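Local coordinates for protein dihydrocoumarin hydrolase, AncDHCH1 (Pseudomonas sp., PDB 6C2C) that probably hydrolyses dihydrocoumarin, a lactone, as a reconstructed zinc-dependent ancestor of methyl-parathion hydrolase in the metallo-beta-lactamase superfamily, at residues L56-L61 with Q234-S239; H281-A284 with Y289-V292. All coordinates share one frame; numbering follows the deposited sequence.

Interaction 1: L56-L61 with Q234-S239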
loop_
_atom_site.group_PDB
_atom_site.type_symbol
_atom_site.label_atom_id
_atom_site.label_comp_id
_atom_site.label_asym_id
_atom_site.label_seq_id
_atom_site.Cartn_x
_atom_site.Cartn_y
_atom_site.Cartn_z
ATOM N N LEU A 56 -1.117 -2.912 -21.562
ATOM C CA LEU A 56 -0.234 -3.866 -20.911
ATOM C C LEU A 56 0.837 -4.331 -21.884
ATOM O O LEU A 56 2.013 -4.426 -21.531
ATOM C CB LEU A 56 -1.015 -5.052 -20.373
ATOM C CG LEU A 56 -1.996 -4.764 -19.259
ATOM C CD1 LEU A 56 -2.583 -6.055 -18.800
ATOM C CD2 LEU A 56 -1.319 -4.000 -18.121
ATOM N N ALA A 57 0.455 -4.564 -23.136
ATOM C CA ALA A 57 1.443 -5.060 -24.082
ATOM C C ALA A 57 2.552 -4.030 -24.300
ATOM O O ALA A 57 3.732 -4.386 -24.446
ATOM C CB ALA A 57 0.748 -5.408 -25.392
ATOM N N LYS A 58 2.205 -2.771 -24.286
ATOM C CA LYS A 58 3.170 -1.728 -24.457
ATOM C C LYS A 58 4.274 -1.758 -23.377
ATOM O O LYS A 58 5.376 -1.327 -23.615
ATOM C CB LYS A 58 2.466 -0.400 -24.468
ATOM C CG LYS A 58 3.305 0.819 -24.270
ATOM C CD LYS A 58 2.523 2.094 -24.584
ATOM C CE LYS A 58 3.216 3.313 -24.036
ATOM N NZ LYS A 58 2.491 4.593 -24.275
ATOM N N SER A 59 3.932 -2.265 -22.201
ATOM C CA SER A 59 4.873 -2.385 -21.098
ATOM C C SER A 59 5.300 -3.834 -20.886
ATOM O O SER A 59 5.818 -4.172 -19.814
ATOM C CB SER A 59 4.267 -1.813 -19.804
ATOM O OG SER A 59 4.149 -0.400 -19.841
ATOM N N PHE A 60 5.044 -4.705 -21.874
ATOM C CA PHE A 60 5.487 -6.104 -21.866
ATOM C C PHE A 60 4.865 -6.874 -20.717
ATOM O O PHE A 60 5.505 -7.712 -20.076
ATOM C CB PHE A 60 7.010 -6.191 -21.830
ATOM C CG PHE A 60 7.644 -5.294 -22.839
ATOM C CD1 PHE A 60 7.825 -5.749 -24.128
ATOM C CD2 PHE A 60 7.980 -3.987 -22.535
ATOM C CE1 PHE A 60 8.373 -4.943 -25.089
ATOM C CE2 PHE A 60 8.541 -3.148 -23.506
ATOM C CZ PHE A 60 8.740 -3.642 -24.800
ATOM N N LEU A 61 3.602 -6.566 -20.458
ATOM C CA LEU A 61 2.798 -7.216 -19.442
ATOM C C LEU A 61 1.552 -7.814 -20.085
ATOM O O LEU A 61 1.162 -7.475 -21.211
ATOM C CB LEU A 61 2.385 -6.224 -18.334
ATOM C CG LEU A 61 3.522 -5.523 -17.603
ATOM C CD1 LEU A 61 3.020 -4.346 -16.792
ATOM C CD2 LEU A 61 4.293 -6.510 -16.732
ATOM N N GLN A 234 -2.538 3.509 -15.825
ATOM C CA GLN A 234 -3.017 4.701 -15.156
ATOM C C GLN A 234 -2.024 5.855 -15.098
ATOM O O GLN A 234 -2.440 6.967 -14.781
ATOM C CB GLN A 234 -3.497 4.335 -13.739
ATOM C CG GLN A 234 -4.764 3.509 -13.781
ATOM C CD GLN A 234 -5.129 3.069 -12.407
ATOM O OE1 GLN A 234 -4.305 2.473 -11.734
ATOM N NE2 GLN A 234 -6.308 3.469 -11.928
ATOM N N PHE A 235 -0.737 5.656 -15.438
ATOM C CA PHE A 235 0.130 6.810 -15.577
ATOM C C PHE A 235 -0.099 7.503 -16.922
ATOM O O PHE A 235 -0.174 8.733 -16.970
ATOM C CB PHE A 235 1.611 6.382 -15.444
ATOM C CG PHE A 235 2.075 6.158 -14.018
ATOM C CD1 PHE A 235 1.994 7.164 -13.084
ATOM C CD2 PHE A 235 2.698 4.952 -13.661
ATOM C CE1 PHE A 235 2.478 6.963 -11.751
ATOM C CE2 PHE A 235 3.174 4.761 -12.289
ATOM C CZ PHE A 235 3.064 5.771 -11.391
ATOM N N ASP A 236 -0.264 6.716 -18.001
ATOM C CA ASP A 236 -0.544 7.325 -19.302
ATOM C C ASP A 236 -1.932 7.958 -19.303
ATOM O O ASP A 236 -2.162 8.990 -19.959
ATOM C CB ASP A 236 -0.472 6.287 -20.401
ATOM C CG ASP A 236 0.968 5.853 -20.762
ATOM O OD1 ASP A 236 1.915 6.624 -20.498
ATOM O OD2 ASP A 236 1.099 4.755 -21.377
ATOM N N ASP A 237 -2.878 7.312 -18.621
ATOM C CA ASP A 237 -4.271 7.767 -18.600
ATOM C C ASP A 237 -4.830 7.691 -17.189
ATOM O O ASP A 237 -5.439 6.677 -16.784
ATOM C CB ASP A 237 -5.105 6.942 -19.572
ATOM C CG ASP A 237 -6.514 7.479 -19.692
ATOM O OD1 ASP A 237 -6.851 8.458 -18.982
ATOM O OD2 ASP A 237 -7.287 6.863 -20.489
ATOM N N PRO A 238 -4.612 8.750 -16.401
ATOM C CA PRO A 238 -5.068 8.758 -15.006
ATOM C C PRO A 238 -6.567 8.727 -14.881
ATOM O O PRO A 238 -7.062 8.493 -13.782
ATOM C CB PRO A 238 -4.515 10.059 -14.445
ATOM C CG PRO A 238 -3.397 10.412 -15.315
ATOM C CD PRO A 238 -3.667 9.839 -16.684
ATOM N N SER A 239 -7.314 8.906 -15.976
ATOM C CA SER A 239 -8.763 8.873 -15.817
ATOM C C SER A 239 -9.325 7.465 -15.662
ATOM O O SER A 239 -10.490 7.322 -15.257
ATOM C CB SER A 239 -9.405 9.575 -17.025
ATOM O OG SER A 239 -9.469 8.649 -18.120
HETATM O O HOH W 1 4.128 6.122 -21.927
#

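Interaction 2: H281-A284 with Y289-V292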
loop_
_atom_site.group_PDB
_atom_site.type_symbol
_atom_site.label_atom_id
_atom_site.label_comp_id
_atom_site.label_asym_id
_atom_site.label_seq_id
_atom_site.Cartn_x
_atom_site.Cartn_y
_atom_site.Cartn_z
ATOM N N HIS A 281 9.835 9.167 -8.478
ATOM C CA HIS A 281 9.361 10.480 -8.850
ATOM C C HIS A 281 8.355 10.352 -9.988
ATOM O O HIS A 281 8.182 9.290 -10.625
ATOM C CB HIS A 281 10.538 11.347 -9.307
ATOM C CG HIS A 281 11.442 11.769 -8.204
ATOM N ND1 HIS A 281 12.584 11.072 -7.834
ATOM C CD2 HIS A 281 11.403 12.870 -7.415
ATOM C CE1 HIS A 281 13.171 11.708 -6.851
ATOM N NE2 HIS A 281 12.473 12.796 -6.575
ATOM N N ILE A 282 7.645 11.466 -10.217
ATOM C CA ILE A 282 6.661 11.571 -11.292
ATOM C C ILE A 282 6.973 12.812 -12.119
ATOM O O ILE A 282 7.260 13.881 -11.567
ATOM C CB ILE A 282 5.236 11.626 -10.697
ATOM C CG1 ILE A 282 4.883 10.256 -10.145
ATOM C CG2 ILE A 282 4.220 11.953 -11.760
ATOM C CD1 ILE A 282 3.401 10.185 -9.609
ATOM N N ARG A 283 6.997 12.663 -13.437
ATOM C CA ARG A 283 7.089 13.863 -14.263
ATOM C C ARG A 283 5.937 13.844 -15.264
ATOM O O ARG A 283 5.431 12.777 -15.649
ATOM C CB ARG A 283 8.463 13.996 -14.946
ATOM C CG ARG A 283 8.633 13.305 -16.269
ATOM C CD ARG A 283 9.962 13.782 -16.948
ATOM N NE ARG A 283 11.082 13.065 -16.355
ATOM C CZ ARG A 283 11.893 12.236 -17.012
ATOM N NH1 ARG A 283 11.773 12.059 -18.326
ATOM N NH2 ARG A 283 12.851 11.605 -16.346
ATOM N N ALA A 284 5.498 15.054 -15.641
ATOM C CA ALA A 284 4.490 15.178 -16.683
ATOM C C ALA A 284 4.990 14.584 -17.996
ATOM O O ALA A 284 6.181 14.619 -18.317
ATOM C CB ALA A 284 4.106 16.654 -16.861
ATOM N N TYR A 289 1.573 10.936 -17.387
ATOM C CA TYR A 289 2.693 11.004 -16.442
ATOM C C TYR A 289 3.647 9.849 -16.691
ATOM O O TYR A 289 3.276 8.794 -17.197
ATOM C CB TYR A 289 2.190 10.981 -14.962
ATOM C CG TYR A 289 1.370 12.214 -14.671
ATOM C CD1 TYR A 289 1.984 13.398 -14.296
ATOM C CD2 TYR A 289 -0.024 12.208 -14.867
ATOM C CE1 TYR A 289 1.235 14.584 -14.082
ATOM C CE2 TYR A 289 -0.787 13.376 -14.648
ATOM C CZ TYR A 289 -0.164 14.556 -14.288
ATOM O OH TYR A 289 -0.912 15.712 -14.071
ATOM N N ARG A 290 4.872 10.061 -16.270
ATOM C CA ARG A 290 5.909 9.071 -16.353
ATOM C C ARG A 290 6.439 8.813 -14.938
ATOM O O ARG A 290 6.720 9.740 -14.276
ATOM C CB ARG A 290 7.036 9.570 -17.247
ATOM C CG ARG A 290 8.253 8.701 -17.343
ATOM C CD ARG A 290 9.124 8.974 -18.565
ATOM N NE ARG A 290 10.541 8.828 -18.263
ATOM C CZ ARG A 290 11.532 9.118 -19.099
ATOM N NH1 ARG A 290 12.789 8.995 -18.716
ATOM N NH2 ARG A 290 11.249 9.565 -20.301
ATOM N N PHE A 291 6.524 7.554 -14.516
ATOM C CA PHE A 291 7.111 7.208 -13.219
ATOM C C PHE A 291 8.611 6.979 -13.388
ATOM O O PHE A 291 9.046 6.335 -14.354
ATOM C CB PHE A 291 6.420 5.967 -12.670
ATOM C CG PHE A 291 6.862 5.565 -11.310
ATOM C CD1 PHE A 291 6.595 6.329 -10.191
ATOM C CD2 PHE A 291 7.507 4.355 -11.159
ATOM C CE1 PHE A 291 7.015 5.865 -8.906
ATOM C CE2 PHE A 291 7.915 3.890 -9.910
ATOM C CZ PHE A 291 7.639 4.644 -8.773
ATOM N N VAL A 292 9.380 7.525 -12.462
ATOM C CA VAL A 292 10.837 7.390 -12.457
ATOM C C VAL A 292 11.237 6.710 -11.146
ATOM O O VAL A 292 11.343 7.364 -10.107
ATOM C CB VAL A 292 11.507 8.766 -12.580
ATOM C CG1 VAL A 292 13.021 8.636 -12.618
ATOM C CG2 VAL A 292 10.947 9.537 -13.832
HETATM O O HOH W 2 13.461 8.691 -8.890
#

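Interaction 1: L56-L61 with Q234-S239
K58 and D236 meet across the protein surface through a salt bridge, the one direct contact between 56-61 and 234-239. The backbones are far apart here, with 11.1 Å between K58 CA and D236 CA, and a lysine has the length to cover most of that gap. Its CB already points toward the other segment. CG stands anti to the backbone N (chi1 164°), and CD, CE and NZ follow in an extended zigzag that carries the charge well clear of the helix. CB, CG and CD meet nothing of 234-239; CE is the first atom to come near, 3.7 Å from D236 OD2. NZ then donates a hydrogen bond to D236 OD2 at 3.2 Å, coming from above the carboxylate plane, 44° out of it. Aspartate suits the place because its short carboxylate offers a second oxygen: D236 OD1 accepts from a water at 2.7 Å, which itself takes a weak bond from K58 NZ.

Both backbones turn at this place. F60, with positive phi, is the C-prime residue of a Schellman motif closing helix 49-58, and D237 OD1 makes an Asx turn with S239 N, also accepting from S239 OG.

Opposite charges on two exposed side chains, joined by a single direct bond and a water bridge, suggest a link that solvent probably screens, between the end of helix 49-58 and the loop after helix 231-234.

Interaction 2: H281-A284 with Y289-V292
H281 and V292 open the backbone ladder with a pair of mutual hydrogen bonds, H281 N to V292 O and V292 N to H281 O, the latter at 2.8 Å. R283 and R290 repeat the pattern: R290 N reaches R283 O at 2.8 Å, nearly along the C=O axis, and R283 N gives the return bond to R290 O. From the non-hydrogen-bonded I282–F291 pair between them, I282 CA also turns a C-H toward R290 O, at 3.5 Å. A water bridges H281 ND1, in the plane of the imidazole, to V292 O.

The two strands form an antiparallel beta hairpin, 279-285 with 288-293, whose second strand is the outermost at one end of a seven-stranded mixed sheet, in keeping with the metallo-beta-lactamase fold.

Among the apolar contacts, I282 and F291 share a face, with I282 buried; Y289 reaches I282 from the neighbouring pair. Beta-branched isoleucine suits a strand, and its branches meet different rings: I282 CG2 lies 3.7 Å from Y289 CD1, while I282 CG1 comes to the edge of the F291 ring. Helix 248-265 packs on I282 and Y289, its F259 meeting the Y289 ring edge-to-face, while F235 lies against F291.

On the opposite face, shared with H281 and V292, R283 and R290 run side by side. R283 NH1 sits 3.0 Å above the R290 guanidinium plane, over its centre, with the two planes 49° apart. R283 bends at chi3 (80°) to bring its guanidinium there. Both groups are donors, and their exposure to solvent probably tempers the repulsion. V292 CG2 lies 3.8 Å from R283 NH2, giving the guanidinium an apolar neighbour.

Interactions 1 and 2 are both surface contacts with centres about 13 Å apart, yet they hold different things. Interaction 1 joins elements distant in sequence by one exposed ion pair; interaction 2 knits neighbouring strands through regular backbone bonding, and its only buried residue is I282. Charge appears in both, as an attractive ion pair of unlike groups in the first and as two crowded like-charged arginines in the second. F235 couples them: F235 O probably accepts a hydrogen bond from Y289 N at 2.8 Å, and its ring meets that of F291 at nearly parallel planes. P238 CG also packs 3.8 Å from Y289 CD2, so the 234-239 loop borders the hairpin's edge strand.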